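Local coordinates for protein calmodulin, putative (Toxoplasma gondii, PDB 6TJ6) that binds calcium, probably as an EF-hand protein of the calmodulin and myosin light chain kind, at residues 30-34 with 35-39; 46-49 with 50-53. All blocks are in the same frame, centred on the assembly; numbering follows the deposited sequence.

Interaction 1 of 2, residues 30-34 with 35-39; sequences LAIRS and CGVSP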
ATOM      1  N   LEU A  30       4.927 -16.378   1.293  1.00 46.75           N
ATOM      2  CA  LEU A  30       4.375 -15.514   2.330  1.00 44.85           C
ATOM      3  C   LEU A  30       3.088 -14.855   1.855  1.00 46.84           C
ATOM      4  O   LEU A  30       2.047 -14.958   2.518  1.00 55.16           O
ATOM      5  CB  LEU A  30       5.412 -14.469   2.750  1.00 52.30           C
ATOM      6  CG  LEU A  30       6.272 -14.845   3.962  1.00 56.57           C
ATOM      7  CD1 LEU A  30       6.689 -16.312   3.934  1.00 58.21           C
ATOM      8  CD2 LEU A  30       7.496 -13.948   4.039  1.00 48.41           C
ATOM      9  N   ALA A  31       3.128 -14.223   0.676  1.00 49.95           N
ATOM     10  CA  ALA A  31       1.918 -13.622   0.127  1.00 50.79           C
ATOM     11  C   ALA A  31       0.772 -14.621   0.151  1.00 47.21           C
ATOM     12  O   ALA A  31      -0.298 -14.345   0.710  1.00 47.36           O
ATOM     13  CB  ALA A  31       2.172 -13.122  -1.297  1.00 45.15           C
ATOM     14  N   ILE A  32       1.013 -15.824  -0.377  1.00 47.09           N
ATOM     15  CA  ILE A  32      -0.032 -16.839  -0.397  1.00 50.78           C
ATOM     16  C   ILE A  32      -0.517 -17.111   1.019  1.00 52.04           C
ATOM     17  O   ILE A  32      -1.717 -17.009   1.316  1.00 44.82           O
ATOM     18  CB  ILE A  32       0.475 -18.117  -1.088  1.00 56.75           C
ATOM     19  CG1 ILE A  32       0.823 -17.814  -2.546  1.00 50.39           C
ATOM     20  CG2 ILE A  32      -0.564 -19.218  -1.006  1.00 51.59           C
ATOM     21  CD1 ILE A  32       1.523 -18.949  -3.270  1.00 50.68           C
ATOM     22  N   ARG A  33       0.417 -17.390   1.933  1.00 43.88           N
ATOM     23  CA  ARG A  33       0.011 -17.709   3.295  1.00 48.68           C
ATOM     24  C   ARG A  33      -0.675 -16.529   3.960  1.00 51.57           C
ATOM     25  O   ARG A  33      -1.525 -16.724   4.838  1.00 48.37           O
ATOM     26  CB  ARG A  33       1.220 -18.161   4.119  1.00 52.40           C
ATOM     27  CG  ARG A  33       1.822 -19.475   3.650  1.00 51.86           C
ATOM     28  CD  ARG A  33       2.690 -20.117   4.725  1.00 53.62           C
ATOM     29  NE  ARG A  33       3.121 -21.459   4.341  1.00 60.25           N
ATOM     30  CZ  ARG A  33       4.390 -21.839   4.231  1.00 65.94           C
ATOM     31  NH1 ARG A  33       5.371 -20.984   4.493  1.00 64.68           N
ATOM     32  NH2 ARG A  33       4.677 -23.081   3.866  1.00 68.12           N
ATOM     33  N   SER A  34      -0.356 -15.302   3.537  1.00 48.65           N
ATOM     34  CA  SER A  34      -0.989 -14.146   4.158  1.00 54.34           C
ATOM     35  C   SER A  34      -2.485 -14.096   3.881  1.00 57.22           C
ATOM     36  O   SER A  34      -3.219 -13.446   4.634  1.00 53.87           O
ATOM     37  CB  SER A  34      -0.324 -12.851   3.687  1.00 54.49           C
ATOM     38  OG  SER A  34      -0.741 -12.500   2.378  1.00 51.96           O
ATOM     39  N   CYS A  35      -2.954 -14.775   2.836  1.00 43.67           N
ATOM     40  CA  CYS A  35      -4.379 -14.834   2.546  1.00 46.62           C
ATOM     41  C   CYS A  35      -5.054 -16.041   3.185  1.00 56.90           C
ATOM     42  O   CYS A  35      -6.213 -16.329   2.868  1.00 54.72           O
ATOM     43  CB  CYS A  35      -4.606 -14.837   1.033  1.00 47.96           C
ATOM     44  SG  CYS A  35      -3.952 -13.367   0.201  1.00 51.58           S
ATOM     45  N   GLY A  36      -4.356 -16.750   4.070  1.00 56.91           N
ATOM     46  CA  GLY A  36      -4.911 -17.900   4.750  1.00 51.25           C
ATOM     47  C   GLY A  36      -4.809 -19.210   4.003  1.00 52.25           C
ATOM     48  O   GLY A  36      -5.509 -20.163   4.364  1.00 51.91           O
ATOM     49  N   VAL A  37      -3.966 -19.296   2.979  1.00 46.58           N
ATOM     50  CA  VAL A  37      -3.804 -20.514   2.194  1.00 50.96           C
ATOM     51  C   VAL A  37      -2.498 -21.189   2.585  1.00 57.12           C
ATOM     52  O   VAL A  37      -1.432 -20.560   2.572  1.00 53.59           O
ATOM     53  CB  VAL A  37      -3.839 -20.214   0.685  1.00 54.61           C
ATOM     54  CG1 VAL A  37      -3.541 -21.477  -0.108  1.00 56.59           C
ATOM     55  CG2 VAL A  37      -5.194 -19.643   0.292  1.00 54.05           C
ATOM     56  N   SER A  38      -2.580 -22.470   2.942  1.00 57.48           N
ATOM     57  CA  SER A  38      -1.401 -23.288   3.188  1.00 56.91           C
ATOM     58  C   SER A  38      -1.160 -24.187   1.983  1.00 57.55           C
ATOM     59  O   SER A  38      -1.738 -25.277   1.902  1.00 61.48           O
ATOM     60  CB  SER A  38      -1.570 -24.136   4.450  1.00 60.75           C
ATOM     61  OG  SER A  38      -1.848 -23.331   5.579  1.00 62.18           O
ATOM     62  N   PRO A  39      -0.331 -23.770   1.028  1.00 58.84           N
ATOM     63  CA  PRO A  39      -0.096 -24.610  -0.150  1.00 60.70           C
ATOM     64  C   PRO A  39       0.602 -25.908   0.222  1.00 64.07           C
ATOM     65  O   PRO A  39       1.390 -25.970   1.169  1.00 58.55           O
ATOM     66  CB  PRO A  39       0.795 -23.735  -1.040  1.00 58.24           C
ATOM     67  CG  PRO A  39       1.467 -22.797  -0.093  1.00 55.01           C
ATOM     68  CD  PRO A  39       0.461 -22.528   0.991  1.00 56.56           C
TER
HETATM   69  O   HOH W   1       2.156 -24.247   3.247  1.00 69.68           O
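C35 N bonds back to I32 O at 3.0 Å, with only a weak, longer bond to A31 O, and with this the backbone pairing of helix 26-34 changes. S34 N still bonds to L30 O, four residues back; C35 and G36 both reach three residues back instead, G36 N closing on R33 O at 2.9 Å. At G36 phi is positive (85°), and the chain turns out of the helix there. Beyond the turn, R33 CA points its hydrogen at V37 O, 3.3 Å away; the carbonyl oxygen and the amide of V37, both buried, have no conventional partner. The hydroxyl of S34 folds back along the helix: chi1 of 77° sets OG between its own N and carbonyl carbon, where it donates to A31 O at 2.5 Å, in the carbonyl plane and on a lone pair. On the other flank I32 CG2, lying anti to its backbone N, meets V37 CB at 3.8 Å and P39 CD slightly farther off. R33 stretches past V37 O, and its NH2 gives a hydrogen to a water, 2.8 Å away in the guanidinium plane, which in turn donates to P39 O. This helix end with a glycine of positive phi closes the exiting helix of the first EF-hand and opens the linker to helix 41-46.

Interaction 2 of 2, residues 46-49 with 50-53; sequences ALPM and SMAW
M51 lays its thioether chain across P48 and L47 at about a right angle to each, so that a single methyl group serves two neighbours. Its CE lies 3.6 Å from P48 CD and 3.8 Å from L47 CD2, while farther back along the same chain M51 CG rests 3.8 Å from P48 CG. The proline ring is thus touched at two of its carbons by one methionine. With CG anti to the carbonyl carbon (chi1 -75°), the chain of M51 is aimed at the residues that precede the strand, and its extension beyond CG brings CE to P48 and L47. P48 CG also approaches the backbone oxygen of S50, at 3.7 Å, which places the ring beside the start of the strand. P48 is exposed, while M51 is buried. Within the fold, M51 pairs through its backbone with I23 of strand 22-24 and packs on F56 and W59 of helix 53-64 and L28 of helix 26-34, while L47 reaches W59, V29 and I32. M49 O is hydrogen-bonded to S24 OG. S50 lies against E22 and S24, the former a calcium ligand seen in this protein, though no calcium is bound to this chain here.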
ATOM      1  N   ALA A  46       6.032 -26.526  -7.252  1.00 75.40           N
ATOM      2  CA  ALA A  46       5.606 -26.168  -8.600  1.00 73.62           C
ATOM      3  C   ALA A  46       5.546 -24.664  -8.837  1.00 71.39           C
ATOM      4  O   ALA A  46       5.367 -24.249  -9.988  1.00 68.93           O
ATOM      5  CB  ALA A  46       4.238 -26.785  -8.899  1.00 76.81           C
ATOM      6  N   LEU A  47       5.684 -23.850  -7.796  1.00 72.01           N
ATOM      7  CA  LEU A  47       5.610 -22.405  -7.966  1.00 68.71           C
ATOM      8  C   LEU A  47       6.725 -21.925  -8.891  1.00 66.15           C
ATOM      9  O   LEU A  47       7.842 -22.456  -8.847  1.00 67.84           O
ATOM     10  CB  LEU A  47       5.710 -21.696  -6.615  1.00 61.12           C
ATOM     11  CG  LEU A  47       4.506 -21.795  -5.677  1.00 58.65           C
ATOM     12  CD1 LEU A  47       4.808 -21.111  -4.352  1.00 56.61           C
ATOM     13  CD2 LEU A  47       3.269 -21.192  -6.325  1.00 56.78           C
ATOM     14  N   PRO A  48       6.461 -20.934  -9.744  1.00 64.46           N
ATOM     15  CA  PRO A  48       7.508 -20.437 -10.647  1.00 65.54           C
ATOM     16  C   PRO A  48       8.547 -19.601  -9.921  1.00 70.70           C
ATOM     17  O   PRO A  48       8.425 -19.363  -8.715  1.00 63.24           O
ATOM     18  CB  PRO A  48       6.722 -19.597 -11.661  1.00 62.19           C
ATOM     19  CG  PRO A  48       5.521 -19.138 -10.906  1.00 61.01           C
ATOM     20  CD  PRO A  48       5.168 -20.265  -9.969  1.00 59.16           C
ATOM     21  N   MET A  49       9.572 -19.147 -10.649  1.00 85.40           N
ATOM     22  CA  MET A  49      10.610 -18.324 -10.034  1.00 87.85           C
ATOM     23  C   MET A  49      10.021 -17.043  -9.454  1.00 79.54           C
ATOM     24  O   MET A  49      10.332 -16.660  -8.320  1.00 77.67           O
ATOM     25  CB  MET A  49      11.704 -18.002 -11.052  1.00 97.16           C
ATOM     26  CG  MET A  49      12.644 -19.161 -11.351  0.50111.04           C
ATOM     27  SD  MET A  49      14.349 -18.598 -11.517  1.00120.87           S
ATOM     28  CE  MET A  49      15.168 -20.102 -12.038  0.50123.34           C
ATOM     29  N   SER A  50       9.155 -16.375 -10.213  1.00 71.35           N
ATOM     30  CA  SER A  50       8.518 -15.150  -9.756  1.00 65.89           C
ATOM     31  C   SER A  50       7.161 -15.012 -10.433  1.00 62.59           C
ATOM     32  O   SER A  50       6.863 -15.684 -11.425  1.00 60.17           O
ATOM     33  CB  SER A  50       9.398 -13.926 -10.034  1.00 57.78           C
ATOM     34  OG  SER A  50       9.588 -13.734 -11.424  1.00 71.89           O
ATOM     35  N   MET A  51       6.336 -14.125  -9.879  1.00 56.51           N
ATOM     36  CA  MET A  51       4.994 -13.874 -10.386  1.00 52.13           C
ATOM     37  C   MET A  51       4.752 -12.376 -10.484  1.00 51.78           C
ATOM     38  O   MET A  51       4.994 -11.640  -9.521  1.00 51.54           O
ATOM     39  CB  MET A  51       3.923 -14.497  -9.484  1.00 47.94           C
ATOM     40  CG  MET A  51       3.767 -16.002  -9.580  1.00 49.17           C
ATOM     41  SD  MET A  51       2.262 -16.512  -8.723  1.00 54.87           S
ATOM     42  CE  MET A  51       2.478 -18.284  -8.639  1.00 55.56           C
ATOM     43  N   ALA A  52       4.274 -11.931 -11.642  1.00 45.47           N
ATOM     44  CA  ALA A  52       3.646 -10.626 -11.745  1.00 47.06           C
ATOM     45  C   ALA A  52       2.186 -10.741 -11.307  1.00 47.92           C
ATOM     46  O   ALA A  52       1.689 -11.830 -11.005  1.00 45.50           O
ATOM     47  CB  ALA A  52       3.771 -10.085 -13.169  1.00 45.72           C
ATOM     48  N   TRP A  53       1.481  -9.610 -11.267  1.00 51.63           N
ATOM     49  CA  TRP A  53       0.101  -9.612 -10.779  1.00 50.50           C
ATOM     50  C   TRP A  53      -0.824 -10.567 -11.528  1.00 49.67           C
ATOM     51  O   TRP A  53      -1.603 -11.270 -10.866  1.00 47.62           O
ATOM     52  CB  TRP A  53      -0.486  -8.195 -10.810  1.00 51.00           C
ATOM     53  CG  TRP A  53      -1.986  -8.209 -10.671  1.00 52.57           C
ATOM     54  CD1 TRP A  53      -2.907  -7.840 -11.613  1.00 50.65           C
ATOM     55  CD2 TRP A  53      -2.735  -8.651  -9.532  1.00 50.81           C
ATOM     56  NE1 TRP A  53      -4.180  -8.008 -11.120  1.00 49.56           N
ATOM     57  CE2 TRP A  53      -4.103  -8.505  -9.846  1.00 48.05           C
ATOM     58  CE3 TRP A  53      -2.382  -9.148  -8.272  1.00 49.58           C
ATOM     59  CZ2 TRP A  53      -5.116  -8.837  -8.945  1.00 41.72           C
ATOM     60  CZ3 TRP A  53      -3.389  -9.481  -7.381  1.00 45.09           C
ATOM     61  CH2 TRP A  53      -4.740  -9.324  -7.722  1.00 43.10           C
TER

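In the fold
Interactions 1 and 2 follow one another along the chain, their centres about 14 Å apart, and most of helix 41-46 lies between them. The first ends helix 26-34, near the centre of the chain; the second leads from the end of helix 41-46 into strand 50-52, nearer the surface. They meet directly where I32 CD1 packs on L47 CD1 at 4.1 Å, and both lean on W59 of helix 53-64. Strand 50-52 pairs antiparallel with strand 22-24, as in the small sheet between the loops of paired EF-hands. Interaction 1 thus starts the connection out of the first helix-loop-helix unit, and interaction 2 forms part of the loop of the second, EF-hand-like unit and leads into its strand.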